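Local coordinates for conjugal transfer protein (Escherichia coli, PDB 5I97) that is the VirB8-like inner-membrane component of the pKM101 type IV secretion system and probably helps assemble the channel used in conjugal transfer, at residues T88-S94 and I106-R112; Y37-R41 and A55-S60. All coordinates share one frame; numbering follows the deposited sequence.

How the contacts relate
The two contacts lie in the VirB8 domain of TraE, which belongs to the NTF2 clan, one in its helical layer and one in its sheet. Contact 2 comes first along the chain and packs helix 27-42 against the end of helix 49-58 near the middle of the domain; contact 1 follows, pairing strands 86-98 and 103-114 of the four-stranded antiparallel sheet. Their centres are about 15 Å apart, yet the layers touch. Val38 and Ile39, on the part of 37-41 that does not face 55-60, rest on Val90, Ile92, Ile106 and Phe108 of the sheet. Helix 27-42 is thus shared, with one flank to the sheet and another to its neighbouring helix.

Contact 1: T88-S94 and I106-R112; sequences TRVKINS and IRFTTVR
The methyl CG1 of Val111 sits over one face of the Arg89 guanidinium, 3.4 Å from NH1, where the extended arginine chain lies alongside the valine. With CG lodged between its backbone N and carbonyl carbon (chi1 78°), Arg89 brings its end back over the neighbouring strand. Among the side chains directed to the other face, Thr88 CG2 fits beside Thr110 CB at 3.8 Å. Farther along, Val90 CG1 meets the Phe108 ring obliquely, and Ile92 CD1 fills the hollow between Phe108 CB and Ile106 CG2, 4.0 Å from the latter. Helix 27-42 lies against this apolar relief, while Trp126 stacks on Phe108. The strands form an antiparallel hairpin of the VirB8 sheet, interrupted by a classic beta bulge: Asn93 and Ser94 both face Arg107, whose carbonyl O accepts from Asn93 N at 2.7 Å and from Ser94 N at 3.2 Å. The bulge brings the Asn93 side chain toward the partner strand, where Thr109 OG1 donates to OD1 at 2.9 Å, in the amide plane on a lone pair. Were Asn93 an alanine, the Thr109 hydroxyl would probably lose this acceptor and a gap would open beside the bulge. Ser94 OG fits against Arg107 CB at 3.5 Å, and a water bridges this hydroxyl to Arg107 NH1, weakly on the arginine side.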
loop_
_atom_site.group_PDB
_atom_site.type_symbol
_atom_site.label_atom_id
_atom_site.label_comp_id
_atom_site.label_asym_id
_atom_site.label_seq_id
_atom_site.Cartn_x
_atom_site.Cartn_y
_atom_site.Cartn_z
ATOM N N THR A 88 -0.030 -0.311 -10.879
ATOM C CA THR A 88 0.333 -1.726 -10.864
ATOM C C THR A 88 1.540 -1.999 -9.975
ATOM O O THR A 88 2.596 -1.410 -10.168
ATOM C CB THR A 88 0.625 -2.261 -12.269
ATOM O OG1 THR A 88 -0.596 -2.330 -13.013
ATOM C CG2 THR A 88 1.193 -3.669 -12.180
ATOM N N ARG A 89 1.349 -2.848 -8.965
ATOM C CA ARG A 89 2.432 -3.205 -8.057
ATOM C C ARG A 89 2.993 -4.595 -8.375
ATOM O O ARG A 89 2.290 -5.465 -8.908
ATOM C CB ARG A 89 1.979 -3.116 -6.592
ATOM C CG ARG A 89 1.140 -4.284 -6.079
ATOM C CD ARG A 89 0.738 -4.025 -4.625
ATOM N NE ARG A 89 -0.186 -5.024 -4.098
ATOM C CZ ARG A 89 -1.507 -4.948 -4.180
ATOM N NH1 ARG A 89 -2.081 -3.902 -4.764
ATOM N NH2 ARG A 89 -2.255 -5.919 -3.667
ATOM N N VAL A 90 4.264 -4.786 -8.036
ATOM C CA VAL A 90 4.976 -6.036 -8.286
ATOM C C VAL A 90 5.309 -6.808 -7.017
ATOM O O VAL A 90 5.714 -6.232 -6.021
ATOM C CB VAL A 90 6.320 -5.776 -9.038
ATOM C CG1 VAL A 90 7.191 -7.041 -9.081
ATOM C CG2 VAL A 90 6.078 -5.215 -10.429
ATOM N N LYS A 91 5.102 -8.117 -7.075
ATOM C CA LYS A 91 5.555 -9.058 -6.058
ATOM C C LYS A 91 6.531 -10.059 -6.669
ATOM O O LYS A 91 6.159 -10.818 -7.558
ATOM C CB LYS A 91 4.364 -9.798 -5.439
ATOM C CG LYS A 91 4.713 -10.654 -4.238
ATOM C CD LYS A 91 5.493 -9.898 -3.182
ATOM C CE LYS A 91 5.539 -10.706 -1.904
ATOM N NZ LYS A 91 6.088 -12.058 -2.185
ATOM N N ILE A 92 7.784 -10.037 -6.224
ATOM C CA ILE A 92 8.758 -11.035 -6.661
ATOM C C ILE A 92 8.507 -12.354 -5.937
ATOM O O ILE A 92 8.477 -12.386 -4.712
ATOM C CB ILE A 92 10.206 -10.571 -6.399
ATOM C CG1 ILE A 92 10.470 -9.218 -7.066
ATOM C CG2 ILE A 92 11.203 -11.606 -6.901
ATOM C CD1 ILE A 92 10.436 -9.246 -8.574
ATOM N N ASN A 93 8.360 -13.441 -6.682
ATOM C CA ASN A 93 8.063 -14.734 -6.069
ATOM C C ASN A 93 9.291 -15.648 -5.943
ATOM O O ASN A 93 9.440 -16.365 -4.956
ATOM C CB ASN A 93 6.969 -15.454 -6.856
ATOM C CG ASN A 93 5.677 -14.640 -6.948
ATOM O OD1 ASN A 93 5.131 -14.443 -8.034
ATOM N ND2 ASN A 93 5.200 -14.151 -5.811
ATOM N N SER A 94 10.148 -15.648 -6.961
ATOM C CA SER A 94 11.360 -16.461 -6.925
ATOM C C SER A 94 12.373 -15.949 -7.935
ATOM O O SER A 94 11.999 -15.379 -8.962
ATOM C CB SER A 94 11.040 -17.938 -7.194
ATOM O OG SER A 94 10.570 -18.135 -8.514
ATOM N N ILE A 106 13.126 -14.846 -13.295
ATOM C CA ILE A 106 12.402 -14.237 -12.196
ATOM C C ILE A 106 10.892 -14.433 -12.338
ATOM O O ILE A 106 10.286 -14.008 -13.321
ATOM C CB ILE A 106 12.742 -12.742 -12.088
ATOM C CG1 ILE A 106 14.224 -12.591 -11.736
ATOM C CG2 ILE A 106 11.858 -12.055 -11.063
ATOM C CD1 ILE A 106 14.648 -11.186 -11.405
ATOM N N ARG A 107 10.288 -15.065 -11.341
ATOM C CA ARG A 107 8.846 -15.240 -11.326
ATOM C C ARG A 107 8.205 -14.205 -10.433
ATOM O O ARG A 107 8.566 -14.065 -9.264
ATOM C CB ARG A 107 8.493 -16.647 -10.868
ATOM C CG ARG A 107 8.873 -17.682 -11.890
ATOM C CD ARG A 107 8.398 -19.060 -11.513
ATOM N NE ARG A 107 8.569 -19.993 -12.625
ATOM C CZ ARG A 107 9.734 -20.494 -13.025
ATOM N NH1 ARG A 107 10.862 -20.135 -12.429
ATOM N NH2 ARG A 107 9.767 -21.340 -14.046
ATOM N N PHE A 108 7.237 -13.484 -10.988
ATOM C CA PHE A 108 6.655 -12.382 -10.257
ATOM C C PHE A 108 5.164 -12.206 -10.512
ATOM O O PHE A 108 4.605 -12.695 -11.491
ATOM C CB PHE A 108 7.421 -11.086 -10.591
ATOM C CG PHE A 108 7.293 -10.632 -12.023
ATOM C CD1 PHE A 108 8.015 -11.245 -13.030
ATOM C CD2 PHE A 108 6.503 -9.543 -12.354
ATOM C CE1 PHE A 108 7.905 -10.821 -14.331
ATOM C CE2 PHE A 108 6.414 -9.107 -13.658
ATOM C CZ PHE A 108 7.106 -9.748 -14.644
ATOM N N THR A 109 4.538 -11.474 -9.607
ATOM C CA THR A 109 3.112 -11.258 -9.637
ATOM C C THR A 109 2.806 -9.776 -9.679
ATOM O O THR A 109 3.389 -8.995 -8.935
ATOM C CB THR A 109 2.433 -11.891 -8.420
ATOM O OG1 THR A 109 2.547 -13.310 -8.521
ATOM C CG2 THR A 109 0.952 -11.522 -8.368
ATOM N N THR A 110 1.903 -9.398 -10.570
ATOM C CA THR A 110 1.434 -8.022 -10.630
ATOM C C THR A 110 -0.008 -7.928 -10.142
ATOM O O THR A 110 -0.834 -8.792 -10.425
ATOM C CB THR A 110 1.543 -7.440 -12.053
ATOM O OG1 THR A 110 0.897 -8.311 -12.984
ATOM C CG2 THR A 110 3.000 -7.299 -12.444
ATOM N N VAL A 111 -0.287 -6.876 -9.386
ATOM C CA VAL A 111 -1.647 -6.565 -8.965
ATOM C C VAL A 111 -2.005 -5.179 -9.478
ATOM O O VAL A 111 -1.456 -4.177 -9.027
ATOM C CB VAL A 111 -1.813 -6.607 -7.435
ATOM C CG1 VAL A 111 -3.213 -6.148 -7.042
ATOM C CG2 VAL A 111 -1.547 -8.004 -6.905
ATOM N N ARG A 112 -2.893 -5.128 -10.460
ATOM C CA ARG A 112 -3.295 -3.847 -11.035
ATOM C C ARG A 112 -4.511 -3.286 -10.312
ATOM O O ARG A 112 -5.437 -4.025 -9.964
ATOM C CB ARG A 112 -3.578 -3.996 -12.525
ATOM C CG ARG A 112 -4.122 -2.764 -13.203
ATOM C CD ARG A 112 -4.219 -3.026 -14.676
ATOM N NE ARG A 112 -4.765 -1.887 -15.387
ATOM C CZ ARG A 112 -6.032 -1.789 -15.768
ATOM N NH1 ARG A 112 -6.878 -2.768 -15.493
ATOM N NH2 ARG A 112 -6.444 -0.709 -16.415
HETATM O O HOH W 1 12.096 -18.319 -11.143
#

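Contact 2: Y37-R41 and A55-S60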
loop_
_atom_site.group_PDB
_atom_site.type_symbol
_atom_site.label_atom_id
_atom_site.label_comp_id
_atom_site.label_asym_id
_atom_site.label_seq_id
_atom_site.Cartn_x
_atom_site.Cartn_y
_atom_site.Cartn_z
ATOM N N TYR A 37 15.208 -4.137 -11.011
ATOM C CA TYR A 37 14.946 -3.845 -12.400
ATOM C C TYR A 37 13.517 -4.232 -12.746
ATOM O O TYR A 37 12.796 -3.447 -13.351
ATOM C CB TYR A 37 15.943 -4.565 -13.297
ATOM C CG TYR A 37 15.823 -4.230 -14.761
ATOM C CD1 TYR A 37 16.502 -3.149 -15.307
ATOM C CD2 TYR A 37 15.023 -4.992 -15.604
ATOM C CE1 TYR A 37 16.398 -2.842 -16.656
ATOM C CE2 TYR A 37 14.918 -4.697 -16.950
ATOM C CZ TYR A 37 15.603 -3.622 -17.472
ATOM O OH TYR A 37 15.488 -3.332 -18.808
ATOM N N VAL A 38 13.123 -5.441 -12.363
ATOM C CA VAL A 38 11.780 -5.919 -12.625
ATOM C C VAL A 38 10.751 -5.047 -11.925
ATOM O O VAL A 38 9.722 -4.712 -12.488
ATOM C CB VAL A 38 11.607 -7.376 -12.178
ATOM C CG1 VAL A 38 10.127 -7.788 -12.222
ATOM C CG2 VAL A 38 12.468 -8.291 -13.023
ATOM N N ILE A 39 11.031 -4.669 -10.690
ATOM C CA ILE A 39 10.113 -3.819 -9.964
ATOM C C ILE A 39 9.966 -2.449 -10.632
ATOM O O ILE A 39 8.855 -1.944 -10.768
ATOM C CB ILE A 39 10.553 -3.675 -8.509
ATOM C CG1 ILE A 39 10.307 -4.990 -7.769
ATOM C CG2 ILE A 39 9.774 -2.584 -7.818
ATOM C CD1 ILE A 39 10.939 -5.056 -6.398
ATOM N N HIS A 40 11.082 -1.861 -11.066
ATOM C CA HIS A 40 11.053 -0.566 -11.728
ATOM C C HIS A 40 10.297 -0.640 -13.049
ATOM O O HIS A 40 9.561 0.277 -13.401
ATOM C CB HIS A 40 12.468 -0.056 -12.008
ATOM C CG HIS A 40 13.147 0.587 -10.840
ATOM N ND1 HIS A 40 12.566 1.590 -10.093
ATOM C CD2 HIS A 40 14.376 0.387 -10.306
ATOM C CE1 HIS A 40 13.405 1.973 -9.148
ATOM N NE2 HIS A 40 14.511 1.259 -9.256
ATOM N N ARG A 41 10.494 -1.733 -13.778
ATOM C CA ARG A 41 9.987 -1.840 -15.139
ATOM C C ARG A 41 8.541 -2.322 -15.225
ATOM O O ARG A 41 7.784 -1.854 -16.068
ATOM C CB ARG A 41 10.891 -2.760 -15.955
ATOM C CG ARG A 41 10.406 -3.016 -17.349
ATOM C CD ARG A 41 11.516 -3.441 -18.269
ATOM N NE ARG A 41 11.005 -3.708 -19.607
ATOM C CZ ARG A 41 11.756 -3.833 -20.694
ATOM N NH1 ARG A 41 13.074 -3.697 -20.622
ATOM N NH2 ARG A 41 11.185 -4.086 -21.857
ATOM N N ALA A 55 15.556 4.850 -14.077
ATOM C CA ALA A 55 16.282 3.691 -13.577
ATOM C C ALA A 55 16.421 2.584 -14.619
ATOM O O ALA A 55 17.515 2.039 -14.804
ATOM C CB ALA A 55 15.609 3.152 -12.332
ATOM N N VAL A 56 15.328 2.244 -15.293
ATOM C CA VAL A 56 15.367 1.205 -16.314
ATOM C C VAL A 56 16.319 1.573 -17.437
ATOM O O VAL A 56 17.055 0.719 -17.936
ATOM C CB VAL A 56 13.974 0.940 -16.897
ATOM C CG1 VAL A 56 14.048 -0.001 -18.088
ATOM C CG2 VAL A 56 13.058 0.397 -15.821
ATOM N N GLY A 57 16.320 2.850 -17.810
ATOM C CA GLY A 57 17.211 3.347 -18.841
ATOM C C GLY A 57 18.679 3.192 -18.486
ATOM O O GLY A 57 19.485 2.795 -19.320
ATOM N N LEU A 58 19.031 3.510 -17.246
ATOM C CA LEU A 58 20.417 3.410 -16.805
ATOM C C LEU A 58 20.862 1.961 -16.645
ATOM O O LEU A 58 22.041 1.666 -16.723
ATOM C CB LEU A 58 20.624 4.154 -15.486
ATOM C CG LEU A 58 20.375 5.660 -15.503
ATOM C CD1 LEU A 58 20.510 6.228 -14.105
ATOM C CD2 LEU A 58 21.350 6.340 -16.455
ATOM N N MET A 59 19.906 1.062 -16.438
ATOM C CA MET A 59 20.216 -0.328 -16.172
ATOM C C MET A 59 19.955 -1.209 -17.373
ATOM O O MET A 59 19.736 -2.403 -17.223
ATOM C CB MET A 59 19.412 -0.836 -14.980
ATOM C CG MET A 59 19.718 -0.126 -13.684
ATOM S SD MET A 59 18.573 -0.627 -12.403
ATOM C CE MET A 59 18.987 0.552 -11.130
ATOM N N SER A 60 19.979 -0.626 -18.565
ATOM C CA SER A 60 19.713 -1.397 -19.766
ATOM C C SER A 60 20.767 -1.090 -20.814
ATOM O O SER A 60 21.294 0.012 -20.854
ATOM C CB SER A 60 18.323 -1.075 -20.345
ATOM O OG SER A 60 17.285 -1.125 -19.381
#
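Segment 37-41 is helical throughout, whereas 55-60 takes in the end of a helix, with Met59 the first residue to leave helical angles; the backbones come nearest at Arg41 and Val56, whose CA atoms are 6.3 Å apart. This is buried helix-to-helix packing in the helical layer of the VirB8 fold, joining helix 27-42 to the C-terminal end of helix 49-58. Tyr37, with CG anti to its backbone N (chi1 -175°), reaches across to the turn after that helix. The Tyr37 and Met59 side chains run past one another in opposite directions, Tyr37 CD1 3.7 Å from Met59 CB, while the Val56 side chain crosses Tyr37 at about a right angle and sets CG1 against the phenol end. The other branch of Val56, CG2, lies 3.8 Å from Arg41 CB and also touches His40 CB. Ala55 CB sits over one face of the His40 imidazole in a CH-pi contact, 13° off the ring normal; ND1 is hydrogen-bonded to Asp52. Helix 62-69 and Tyr156 of strand 151-160 also pack on this cluster. The Tyr37 hydroxyl is held by one partner from each segment: Arg41 NH1 donates to OH at 3.0 Å, with the oxygen in the guanidinium plane, and OH itself donates to Ser60 OG at 2.9 Å, in the plane of the tyrosine ring.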